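Local coordinates for sulfur oxidation protein soxB (Thermus thermophilus, PDB 2WDD) that hydrolyses the sulfur-sulfur bond of a cysteine S-thiosulfonate in the sulfur oxidation pathway, probably through its pair of manganese ions, at residues R181-S186 with L198-R203; Y187-D192 with L234-D239; V258-H263 with R277-I282. All coordinates share one frame; numbering follows the deposited sequence. Where two conformers were deposited one is given.

Interaction 1 (R181-S186 with L198-R203); sequences RGEFLS and LFPAYR
Phe199 offers one face of its ring to the edge of Phe184, a T-shaped pair with ring centroids 4.7 Å apart and planes inclined at 62°. Phe184 CE2 does the closest touching, 3.6 Å from Phe199 CD2. The Phe184 ring reaches this face because its CG stands anti to the backbone N (chi1 -174°); helix 170-179 packs against both rings through Leu177. At the backbone of Phe199 a water is held, taking the N-H of Phe199 and donating to the carbonyl of Ser186.

Pro200 follows with the direct backbone link: Ser186 N donates to Pro200 O at 2.9 Å, and the CA-H of Leu185 leans on the same oxygen. The proline ring lies between polar and apolar neighbours, its CG 3.5 Å from Glu183 OE1 and its CB against Leu185 CD2. Ala201 and Tyr202 turn their side chains from this contact, Tyr202 OH bonding to Glu253, while Leu185 CD2 rests against the backbone at Tyr202.

In the conformer given here, Arg203 closes the contact with a bidentate salt bridge. Its chain, bent at chi2 and chi3, presents the guanidinium side-on to the extended Glu183, so that NH2 donates to Glu183 OE1 at 2.7 Å and NE to Glu183 OE2 at 2.8 Å. Both oxygens use their syn lone pairs, and the carboxylate and guanidinium planes are only 9° apart.

The contact thus ties the edge strand 183-184 of one six-stranded sheet to the start of strand 202-207, the edge of the other. In that conformer two nearly straight bonds fix the rotation of both charged groups, and the paired charges would be expected to keep Glu183 ionised at this partly exposed end, whereas an aromatic edge-to-face pair packs the other.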
loop_
_atom_site.group_PDB
_atom_site.type_symbol
_atom_site.label_atom_id
_atom_site.label_comp_id
_atom_site.label_asym_id
_atom_site.label_seq_id
_atom_site.Cartn_x
_atom_site.Cartn_y
_atom_site.Cartn_z
ATOM N N ARG A 181 -18.583 0.126 12.888
ATOM C CA ARG A 181 -18.820 -0.030 14.325
ATOM C C ARG A 181 -17.593 0.243 15.187
ATOM O O ARG A 181 -17.698 0.421 16.397
ATOM C CB ARG A 181 -19.433 -1.393 14.635
ATOM C CG ARG A 181 -20.851 -1.548 14.087
ATOM C CD ARG A 181 -21.333 -2.988 14.161
ATOM N NE ARG A 181 -21.202 -3.537 15.509
ATOM C CZ ARG A 181 -22.096 -3.360 16.474
ATOM N NH1 ARG A 181 -23.193 -2.653 16.240
ATOM N NH2 ARG A 181 -21.894 -3.892 17.673
ATOM N N GLY A 182 -16.426 0.303 14.560
ATOM C CA GLY A 182 -15.217 0.624 15.285
ATOM C C GLY A 182 -15.187 2.124 15.495
ATOM O O GLY A 182 -16.138 2.834 15.125
ATOM N N GLU A 183 -14.107 2.612 16.095
ATOM C CA GLU A 183 -13.934 4.035 16.333
ATOM C C GLU A 183 -12.819 4.600 15.457
ATOM O O GLU A 183 -11.653 4.245 15.616
ATOM C CB GLU A 183 -13.648 4.341 17.808
ATOM C CG GLU A 183 -13.437 5.826 18.021
ATOM C CD GLU A 183 -13.227 6.213 19.461
ATOM O OE1 GLU A 183 -13.330 7.417 19.748
ATOM O OE2 GLU A 183 -12.941 5.330 20.291
ATOM N N PHE A 184 -13.189 5.495 14.548
ATOM C CA PHE A 184 -12.232 6.132 13.647
ATOM C C PHE A 184 -11.422 7.174 14.414
ATOM O O PHE A 184 -11.988 7.988 15.145
ATOM C CB PHE A 184 -12.984 6.810 12.486
ATOM C CG PHE A 184 -12.080 7.373 11.420
ATOM C CD1 PHE A 184 -11.704 6.596 10.341
ATOM C CD2 PHE A 184 -11.588 8.665 11.510
ATOM C CE1 PHE A 184 -10.849 7.085 9.369
ATOM C CE2 PHE A 184 -10.730 9.169 10.544
ATOM C CZ PHE A 184 -10.359 8.374 9.469
ATOM N N LEU A 185 -10.101 7.138 14.259
ATOM C CA LEU A 185 -9.218 8.081 14.942
ATOM C C LEU A 185 -8.378 8.867 13.943
ATOM O O LEU A 185 -7.950 8.321 12.928
ATOM C CB LEU A 185 -8.254 7.329 15.873
ATOM C CG LEU A 185 -8.854 6.461 16.971
ATOM C CD1 LEU A 185 -7.754 5.687 17.695
ATOM C CD2 LEU A 185 -9.645 7.326 17.955
ATOM N N SER A 186 -8.089 10.123 14.273
ATOM C CA SER A 186 -7.181 10.954 13.488
ATOM C C SER A 186 -6.956 12.277 14.194
ATOM O O SER A 186 -7.900 13.043 14.394
ATOM C CB SER A 186 -7.699 11.190 12.065
ATOM O OG SER A 186 -7.407 10.082 11.216
ATOM N N LEU A 198 -11.932 16.996 13.288
ATOM C CA LEU A 198 -13.194 16.345 12.978
ATOM C C LEU A 198 -13.414 15.003 13.662
ATOM O O LEU A 198 -14.543 14.556 13.778
ATOM C CB LEU A 198 -13.372 16.230 11.461
ATOM C CG LEU A 198 -13.329 17.644 10.859
ATOM C CD1 LEU A 198 -13.356 17.626 9.367
ATOM C CD2 LEU A 198 -14.452 18.535 11.415
ATOM N N PHE A 199 -12.343 14.380 14.153
ATOM C CA PHE A 199 -12.455 13.073 14.789
ATOM C C PHE A 199 -11.645 13.042 16.067
ATOM O O PHE A 199 -10.767 13.878 16.268
ATOM C CB PHE A 199 -11.908 11.991 13.852
ATOM C CG PHE A 199 -12.560 11.986 12.496
ATOM C CD1 PHE A 199 -13.877 11.594 12.357
ATOM C CD2 PHE A 199 -11.879 12.463 11.387
ATOM C CE1 PHE A 199 -14.501 11.614 11.116
ATOM C CE2 PHE A 199 -12.490 12.487 10.138
ATOM C CZ PHE A 199 -13.800 12.053 10.003
ATOM N N PRO A 200 -11.869 12.016 16.900
ATOM C CA PRO A 200 -11.036 11.930 18.104
ATOM C C PRO A 200 -9.594 11.604 17.721
ATOM O O PRO A 200 -9.347 10.838 16.785
ATOM C CB PRO A 200 -11.652 10.753 18.873
ATOM C CG PRO A 200 -13.056 10.630 18.350
ATOM C CD PRO A 200 -12.959 11.024 16.898
ATOM N N ALA A 201 -8.643 12.173 18.454
ATOM C CA ALA A 201 -7.225 11.925 18.187
ATOM C C ALA A 201 -6.802 10.572 18.730
ATOM O O ALA A 201 -5.930 9.912 18.161
ATOM C CB ALA A 201 -6.368 13.013 18.809
ATOM N N TYR A 202 -7.380 10.176 19.860
ATOM C CA TYR A 202 -6.983 8.924 20.495
ATOM C C TYR A 202 -8.078 8.320 21.362
ATOM O O TYR A 202 -9.089 8.966 21.661
ATOM C CB TYR A 202 -5.725 9.151 21.359
ATOM C CG TYR A 202 -5.950 10.064 22.556
ATOM C CD1 TYR A 202 -6.511 9.576 23.727
ATOM C CD2 TYR A 202 -5.601 11.406 22.504
ATOM C CE1 TYR A 202 -6.734 10.407 24.817
ATOM C CE2 TYR A 202 -5.834 12.252 23.577
ATOM C CZ TYR A 202 -6.393 11.745 24.730
ATOM O OH TYR A 202 -6.603 12.590 25.795
ATOM N N ARG A 203 -7.871 7.067 21.755
ATOM C CA ARG A 203 -8.773 6.379 22.674
ATOM C C ARG A 203 -7.915 5.619 23.677
ATOM O O ARG A 203 -6.974 4.942 23.285
ATOM C CB ARG A 203 -9.698 5.406 21.948
ATOM C CG ARG A 203 -10.623 4.625 22.886
ATOM C CD ARG A 203 -11.570 5.555 23.648
ATOM N NE ARG A 203 -12.148 6.539 22.739
ATOM C CZ ARG A 203 -12.388 7.810 23.045
ATOM N NH1 ARG A 203 -12.173 8.260 24.274
ATOM N NH2 ARG A 203 -12.887 8.621 22.126
HETATM O O HOH W 1 -9.681 14.476 13.146
#

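Interaction 2 (Y187-D192 with L234-D239). With TBU (tertiary-butyl alcohol), chain E.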
loop_
_atom_site.group_PDB
_atom_site.type_symbol
_atom_site.label_atom_id
_atom_site.label_comp_id
_atom_site.label_asym_id
_atom_site.label_seq_id
_atom_site.Cartn_x
_atom_site.Cartn_y
_atom_site.Cartn_z
ATOM N N TYR A 187 -5.717 12.545 14.589
ATOM C CA TYR A 187 -5.405 13.805 15.256
ATOM C C TYR A 187 -5.302 14.925 14.221
ATOM O O TYR A 187 -5.460 16.109 14.547
ATOM C CB TYR A 187 -4.064 13.700 16.013
ATOM C CG TYR A 187 -2.858 13.979 15.132
ATOM C CD1 TYR A 187 -2.343 15.269 15.006
ATOM C CD2 TYR A 187 -2.308 12.978 14.341
ATOM C CE1 TYR A 187 -1.275 15.541 14.163
ATOM C CE2 TYR A 187 -1.256 13.245 13.474
ATOM C CZ TYR A 187 -0.736 14.520 13.393
ATOM O OH TYR A 187 0.302 14.784 12.531
ATOM N N ASN A 188 -5.029 14.552 12.969
ATOM C CA ASN A 188 -4.707 15.521 11.935
ATOM C C ASN A 188 -5.751 16.012 10.940
ATOM O O ASN A 188 -5.472 16.949 10.192
ATOM C CB ASN A 188 -3.423 15.119 11.191
ATOM C CG ASN A 188 -3.547 13.780 10.476
ATOM O OD1 ASN A 188 -4.113 12.813 11.001
ATOM N ND2 ASN A 188 -3.018 13.723 9.255
ATOM N N ILE A 189 -6.913 15.376 10.898
ATOM C CA ILE A 189 -7.954 15.791 9.963
ATOM C C ILE A 189 -8.736 16.902 10.656
ATOM O O ILE A 189 -9.422 16.660 11.646
ATOM C CB ILE A 189 -8.850 14.616 9.552
ATOM C CG1 ILE A 189 -8.003 13.537 8.857
ATOM C CG2 ILE A 189 -9.961 15.084 8.589
ATOM C CD1 ILE A 189 -8.735 12.243 8.593
ATOM N N VAL A 190 -8.592 18.123 10.149
ATOM C CA VAL A 190 -9.235 19.282 10.760
ATOM C C VAL A 190 -9.953 20.096 9.701
ATOM O O VAL A 190 -9.693 19.957 8.506
ATOM C CB VAL A 190 -8.196 20.160 11.509
ATOM C CG1 VAL A 190 -7.403 19.321 12.524
ATOM C CG2 VAL A 190 -7.247 20.861 10.520
ATOM N N ASP A 191 -10.839 20.976 10.142
ATOM C CA ASP A 191 -11.530 21.841 9.201
ATOM C C ASP A 191 -10.512 22.858 8.695
ATOM O O ASP A 191 -9.691 23.357 9.469
ATOM C CB ASP A 191 -12.658 22.583 9.912
ATOM C CG ASP A 191 -13.310 23.588 9.017
ATOM O OD1 ASP A 191 -14.016 23.155 8.087
ATOM O OD2 ASP A 191 -12.999 24.788 9.160
ATOM N N ASP A 192 -10.534 23.145 7.395
ATOM C CA ASP A 192 -9.535 24.031 6.812
ATOM C C ASP A 192 -9.669 25.531 7.069
ATOM O O ASP A 192 -8.779 26.316 6.725
ATOM C CB ASP A 192 -9.300 23.714 5.328
ATOM C CG ASP A 192 -10.422 24.207 4.425
ATOM O OD1 ASP A 192 -11.461 24.684 4.932
ATOM O OD2 ASP A 192 -10.260 24.106 3.189
ATOM N N LEU A 234 -11.346 20.191 4.132
ATOM C CA LEU A 234 -10.502 19.500 5.098
ATOM C C LEU A 234 -9.018 19.773 4.922
ATOM O O LEU A 234 -8.534 19.944 3.798
ATOM C CB LEU A 234 -10.706 17.996 4.970
ATOM C CG LEU A 234 -12.135 17.496 5.157
ATOM C CD1 LEU A 234 -12.231 15.991 4.921
ATOM C CD2 LEU A 234 -12.609 17.862 6.546
ATOM N N SER A 235 -8.291 19.735 6.039
ATOM C CA SER A 235 -6.837 19.810 6.038
ATOM C C SER A 235 -6.366 18.525 6.728
ATOM O O SER A 235 -6.968 18.096 7.706
ATOM C CB SER A 235 -6.336 21.004 6.834
ATOM O OG SER A 235 -4.920 20.953 6.931
ATOM N N PHE A 236 -5.303 17.916 6.207
ATOM C CA PHE A 236 -4.744 16.677 6.755
ATOM C C PHE A 236 -3.298 16.937 7.191
ATOM O O PHE A 236 -2.549 16.006 7.509
ATOM C CB PHE A 236 -4.686 15.618 5.636
ATOM C CG PHE A 236 -6.001 14.974 5.326
ATOM C CD1 PHE A 236 -6.226 13.649 5.663
ATOM C CD2 PHE A 236 -6.990 15.661 4.634
ATOM C CE1 PHE A 236 -7.423 13.037 5.371
ATOM C CE2 PHE A 236 -8.204 15.046 4.356
ATOM C CZ PHE A 236 -8.422 13.739 4.743
ATOM N N ALA A 237 -2.866 18.190 7.098
ATOM C CA ALA A 237 -1.469 18.534 7.352
ATOM C C ALA A 237 -0.814 17.883 8.565
ATOM O O ALA A 237 -1.415 17.789 9.634
ATOM C CB ALA A 237 -1.288 20.048 7.410
ATOM N N LEU A 238 0.428 17.446 8.381
ATOM C CA LEU A 238 1.216 16.900 9.473
ATOM C C LEU A 238 1.431 18.082 10.423
ATOM O O LEU A 238 1.898 19.146 10.005
ATOM C CB LEU A 238 2.566 16.400 8.944
ATOM C CG LEU A 238 3.624 16.008 9.977
ATOM C CD1 LEU A 238 3.253 14.696 10.645
ATOM C CD2 LEU A 238 4.993 15.910 9.326
ATOM N N ASP A 239 1.039 17.911 11.678
ATOM C CA ASP A 239 1.122 18.982 12.667
ATOM C C ASP A 239 1.785 18.430 13.925
ATOM O O ASP A 239 1.120 17.857 14.792
ATOM C CB ASP A 239 -0.292 19.477 12.985
ATOM C CG ASP A 239 -0.308 20.793 13.746
ATOM O OD1 ASP A 239 0.650 21.073 14.500
ATOM O OD2 ASP A 239 -1.316 21.522 13.627
HETATM O O TBU E . -4.024 19.116 3.899
HETATM C C TBU E . -3.212 20.300 3.715
HETATM C C1 TBU E . -3.812 21.463 4.459
HETATM C C2 TBU E . -1.768 20.176 4.225
HETATM C C3 TBU E . -3.182 20.638 2.233
HETATM O O HOH W 2 -3.651 18.917 10.642
#
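Val190 and Ser235 form the hydrogen-bonded pair of a small two-stranded antiparallel ribbon, 190-191 with 234-235, which is separate from the two large sheets of the domain and leads into a turn that lines the pocket of a bound tertiary-butyl alcohol. Val190 N donates to Ser235 O at 2.9 Å and Ser235 N to Val190 O at 2.8 Å, while Asp191 and Leu234 make the adjoining non-hydrogen-bonded pair. Val190 CG2 lies against Ser235 CB on the face these two residues share.

Beyond the ribbon, side chains take over. Ile189 runs alongside Phe236, pointing the same way, with CD1 3.6 Å from Phe236 CE1 and CG2 over one face of the ring. Asn188 has its CG between the backbone N and the carbonyl carbon (chi1 62°), which carries ND2 to Phe236 O at 2.9 Å; the donor stands 34° out of the carbonyl plane, and ND2 has a second acceptor in Ser218 O. Asn188 CB sits over the centre of the Tyr187 ring, whose OH receives a weak bond from Asp239 N. A water bridges the carbonyls of Asn188 and Ala237, giving each a donor. The N-H of Phe236 points instead at the alcohol oxygen, 2.9 Å from Phe236 N and almost perfectly straight.

Asp239 N-caps helix 240-252, its OD1 accepting from Arg242 N, and the same helix packs on Tyr187 and Val190. Leu238 reaches helix 266-273, and Trp166 meets the Phe236 ring edge-to-face, so the ribbon and its turn are held between these helices and the loop carrying Trp166.

Interaction 3 (V258-H263 with R277-I282). With MN (manganese (II) ion), chain H.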
loop_
_atom_site.group_PDB
_atom_site.type_symbol
_atom_site.label_atom_id
_atom_site.label_comp_id
_atom_site.label_asym_id
_atom_site.label_seq_id
_atom_site.Cartn_x
_atom_site.Cartn_y
_atom_site.Cartn_z
ATOM N N VAL A 258 1.693 4.611 24.898
ATOM C CA VAL A 258 1.063 5.258 23.755
ATOM C C VAL A 258 1.453 4.577 22.448
ATOM O O VAL A 258 2.634 4.418 22.152
ATOM C CB VAL A 258 1.411 6.764 23.721
ATOM C CG1 VAL A 258 0.880 7.426 22.435
ATOM C CG2 VAL A 258 0.855 7.469 24.962
ATOM N N VAL A 259 0.448 4.174 21.684
ATOM C CA VAL A 259 0.651 3.530 20.390
ATOM C C VAL A 259 0.099 4.464 19.321
ATOM O O VAL A 259 -1.046 4.901 19.431
ATOM C CB VAL A 259 -0.101 2.181 20.323
ATOM C CG1 VAL A 259 0.095 1.510 18.949
ATOM C CG2 VAL A 259 0.326 1.260 21.464
ATOM N N LEU A 260 0.891 4.753 18.290
ATOM C CA LEU A 260 0.409 5.578 17.184
ATOM C C LEU A 260 0.028 4.647 16.029
ATOM O O LEU A 260 0.883 3.949 15.513
ATOM C CB LEU A 260 1.484 6.566 16.705
ATOM C CG LEU A 260 1.076 7.427 15.496
ATOM C CD1 LEU A 260 -0.017 8.422 15.906
ATOM C CD2 LEU A 260 2.268 8.161 14.923
ATOM N N LEU A 261 -1.257 4.613 15.669
ATOM C CA LEU A 261 -1.767 3.827 14.537
ATOM C C LEU A 261 -1.662 4.817 13.382
ATOM O O LEU A 261 -2.431 5.776 13.304
ATOM C CB LEU A 261 -3.240 3.465 14.767
ATOM C CG LEU A 261 -3.974 2.655 13.696
ATOM C CD1 LEU A 261 -3.265 1.337 13.405
ATOM C CD2 LEU A 261 -5.399 2.401 14.160
ATOM N N SER A 262 -0.624 4.650 12.571
ATOM C CA SER A 262 -0.254 5.636 11.567
ATOM C C SER A 262 -0.450 5.276 10.108
ATOM O O SER A 262 -0.225 4.133 9.688
ATOM C CB SER A 262 1.243 5.915 11.739
ATOM O OG SER A 262 1.677 6.984 10.921
ATOM N N HIS A 263 -0.785 6.297 9.321
ATOM C CA HIS A 263 -0.811 6.160 7.873
ATOM C C HIS A 263 0.066 7.267 7.283
ATOM O O HIS A 263 -0.218 7.777 6.205
ATOM C CB HIS A 263 -2.211 6.170 7.255
ATOM C CG HIS A 263 -2.268 5.447 5.945
ATOM N ND1 HIS A 263 -2.729 4.151 5.829
ATOM C CD2 HIS A 263 -1.823 5.803 4.715
ATOM C CE1 HIS A 263 -2.580 3.749 4.577
ATOM N NE2 HIS A 263 -2.037 4.732 3.882
ATOM N N ARG A 277 7.984 13.262 21.654
ATOM C CA ARG A 277 8.267 12.585 22.919
ATOM C C ARG A 277 7.065 11.743 23.310
ATOM O O ARG A 277 5.930 12.205 23.217
ATOM C CB ARG A 277 8.425 13.604 24.062
ATOM C CG ARG A 277 9.536 14.618 23.950
ATOM C CD ARG A 277 9.425 15.615 25.110
ATOM N NE ARG A 277 8.334 16.572 24.920
ATOM C CZ ARG A 277 7.124 16.461 25.464
ATOM N NH1 ARG A 277 6.205 17.383 25.227
ATOM N NH2 ARG A 277 6.825 15.429 26.243
ATOM N N GLY A 278 7.299 10.548 23.840
ATOM C CA GLY A 278 6.217 9.760 24.391
ATOM C C GLY A 278 5.482 8.748 23.538
ATOM O O GLY A 278 4.490 8.174 23.996
ATOM N N ILE A 279 5.939 8.525 22.308
ATOM C CA ILE A 279 5.307 7.502 21.481
ATOM C C ILE A 279 6.109 6.227 21.721
ATOM O O ILE A 279 7.303 6.187 21.437
ATOM C CB ILE A 279 5.293 7.855 19.986
ATOM C CG1 ILE A 279 4.500 9.148 19.753
ATOM C CG2 ILE A 279 4.686 6.707 19.211
ATOM C CD1 ILE A 279 4.416 9.557 18.293
ATOM N N ASP A 280 5.461 5.205 22.259
ATOM C CA ASP A 280 6.146 3.962 22.585
ATOM C C ASP A 280 6.200 2.970 21.437
ATOM O O ASP A 280 7.164 2.224 21.295
ATOM C CB ASP A 280 5.517 3.320 23.815
ATOM C CG ASP A 280 5.514 4.256 25.008
ATOM O OD1 ASP A 280 6.594 4.811 25.322
ATOM O OD2 ASP A 280 4.418 4.526 25.550
ATOM N N LEU A 281 5.157 2.966 20.618
ATOM C CA LEU A 281 5.079 2.043 19.508
ATOM C C LEU A 281 4.339 2.739 18.378
ATOM O O LEU A 281 3.380 3.469 18.628
ATOM C CB LEU A 281 4.270 0.816 19.928
ATOM C CG LEU A 281 3.874 -0.200 18.848
ATOM C CD1 LEU A 281 5.124 -0.871 18.286
ATOM C CD2 LEU A 281 2.896 -1.251 19.404
ATOM N N ILE A 282 4.782 2.500 17.148
ATOM C CA ILE A 282 4.102 3.025 15.957
ATOM C C ILE A 282 3.771 1.816 15.095
ATOM O O ILE A 282 4.659 0.999 14.820
ATOM C CB ILE A 282 4.959 4.025 15.130
ATOM C CG1 ILE A 282 5.272 5.280 15.946
ATOM C CG2 ILE A 282 4.190 4.446 13.854
ATOM C CD1 ILE A 282 6.301 6.200 15.314
HETATM MN MN MN H . -1.657 4.893 1.759
HETATM O O HOH W 3 -0.596 3.315 0.834
#
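Strands 257-262 and 281-284 run parallel here, Val259 pairing with Leu281 and Leu260 with Ile282, and the bond from Leu260 N to Leu281 O (2.8 Å) sets the register. At the entrance to the second strand, Val258 O accepts from two successive amides, Asp280 N at 2.9 Å and Leu281 N at 3.3 Å.

Asp280 also turns back on Val258 with its carboxylate: CG anti to the carbonyl carbon (chi1 -56°) brings OD2 within 2.8 Å of Val258 N. The amide meets OD2 on its anti side, 20° out of the carboxylate plane, and the same oxygen forms a salt bridge with Arg251, which also bonds to Gly278 O. With an alanine in place of Asp280, the amide of Val258 would probably lose this acceptor and Arg251 its carboxylate mate, leaving the turn before the strand to the backbone bonds of Val258 O.

Apolar side chains fill both faces. Val259 and Leu281 lie side by side; in the conformer given, Val259 CG1 is 4.0 Å from Leu281 CD2, and both residues press on Leu31 of strand 29-34. On the other face Leu260 CB touches Ile279 CG2 and Ile282 CG1, and Ser262 CB meets Ile282 CG2.

The pair belongs to the beta-alpha-beta crossover through helix 266-273, with the manganese ligand His263 just past the first strand. His263 NE2 binds a manganese ion at 2.2 Å, beside Asp132, His163, His286 and a water, and its ND1 is held by Gly130 O. Chemically the contact divides in two: a carboxylate taking one amide and a carbonyl shared by two others pin one end of the strands, and an apolar core leads to the other, where an imidazole anchored on both nitrogens is fixed in orientation for the metal.

Interactions 1 and 2 interlock along the chain, their segments alternating, and their centres are 14 Å apart. They touch directly: Ile189 O probably accepts a hydrogen bond from Leu198 N at 3.0 Å, and Phe199 CE2 packs on Ile189 CG2 at 3.9 Å. Interaction 3 follows later in the sequence and touches neither, with nearest atoms about 5 Å away from each, yet it shares with interaction 1 the sheet containing strands 202-207 and 257-262. Interaction 3 supplies the manganese ligand His263. The side chains of Ser186 and Asn188 each lie about 8 Å from that of His263, and the side chain of Phe236, part of the alcohol pocket, lies about 7 Å from that of His163.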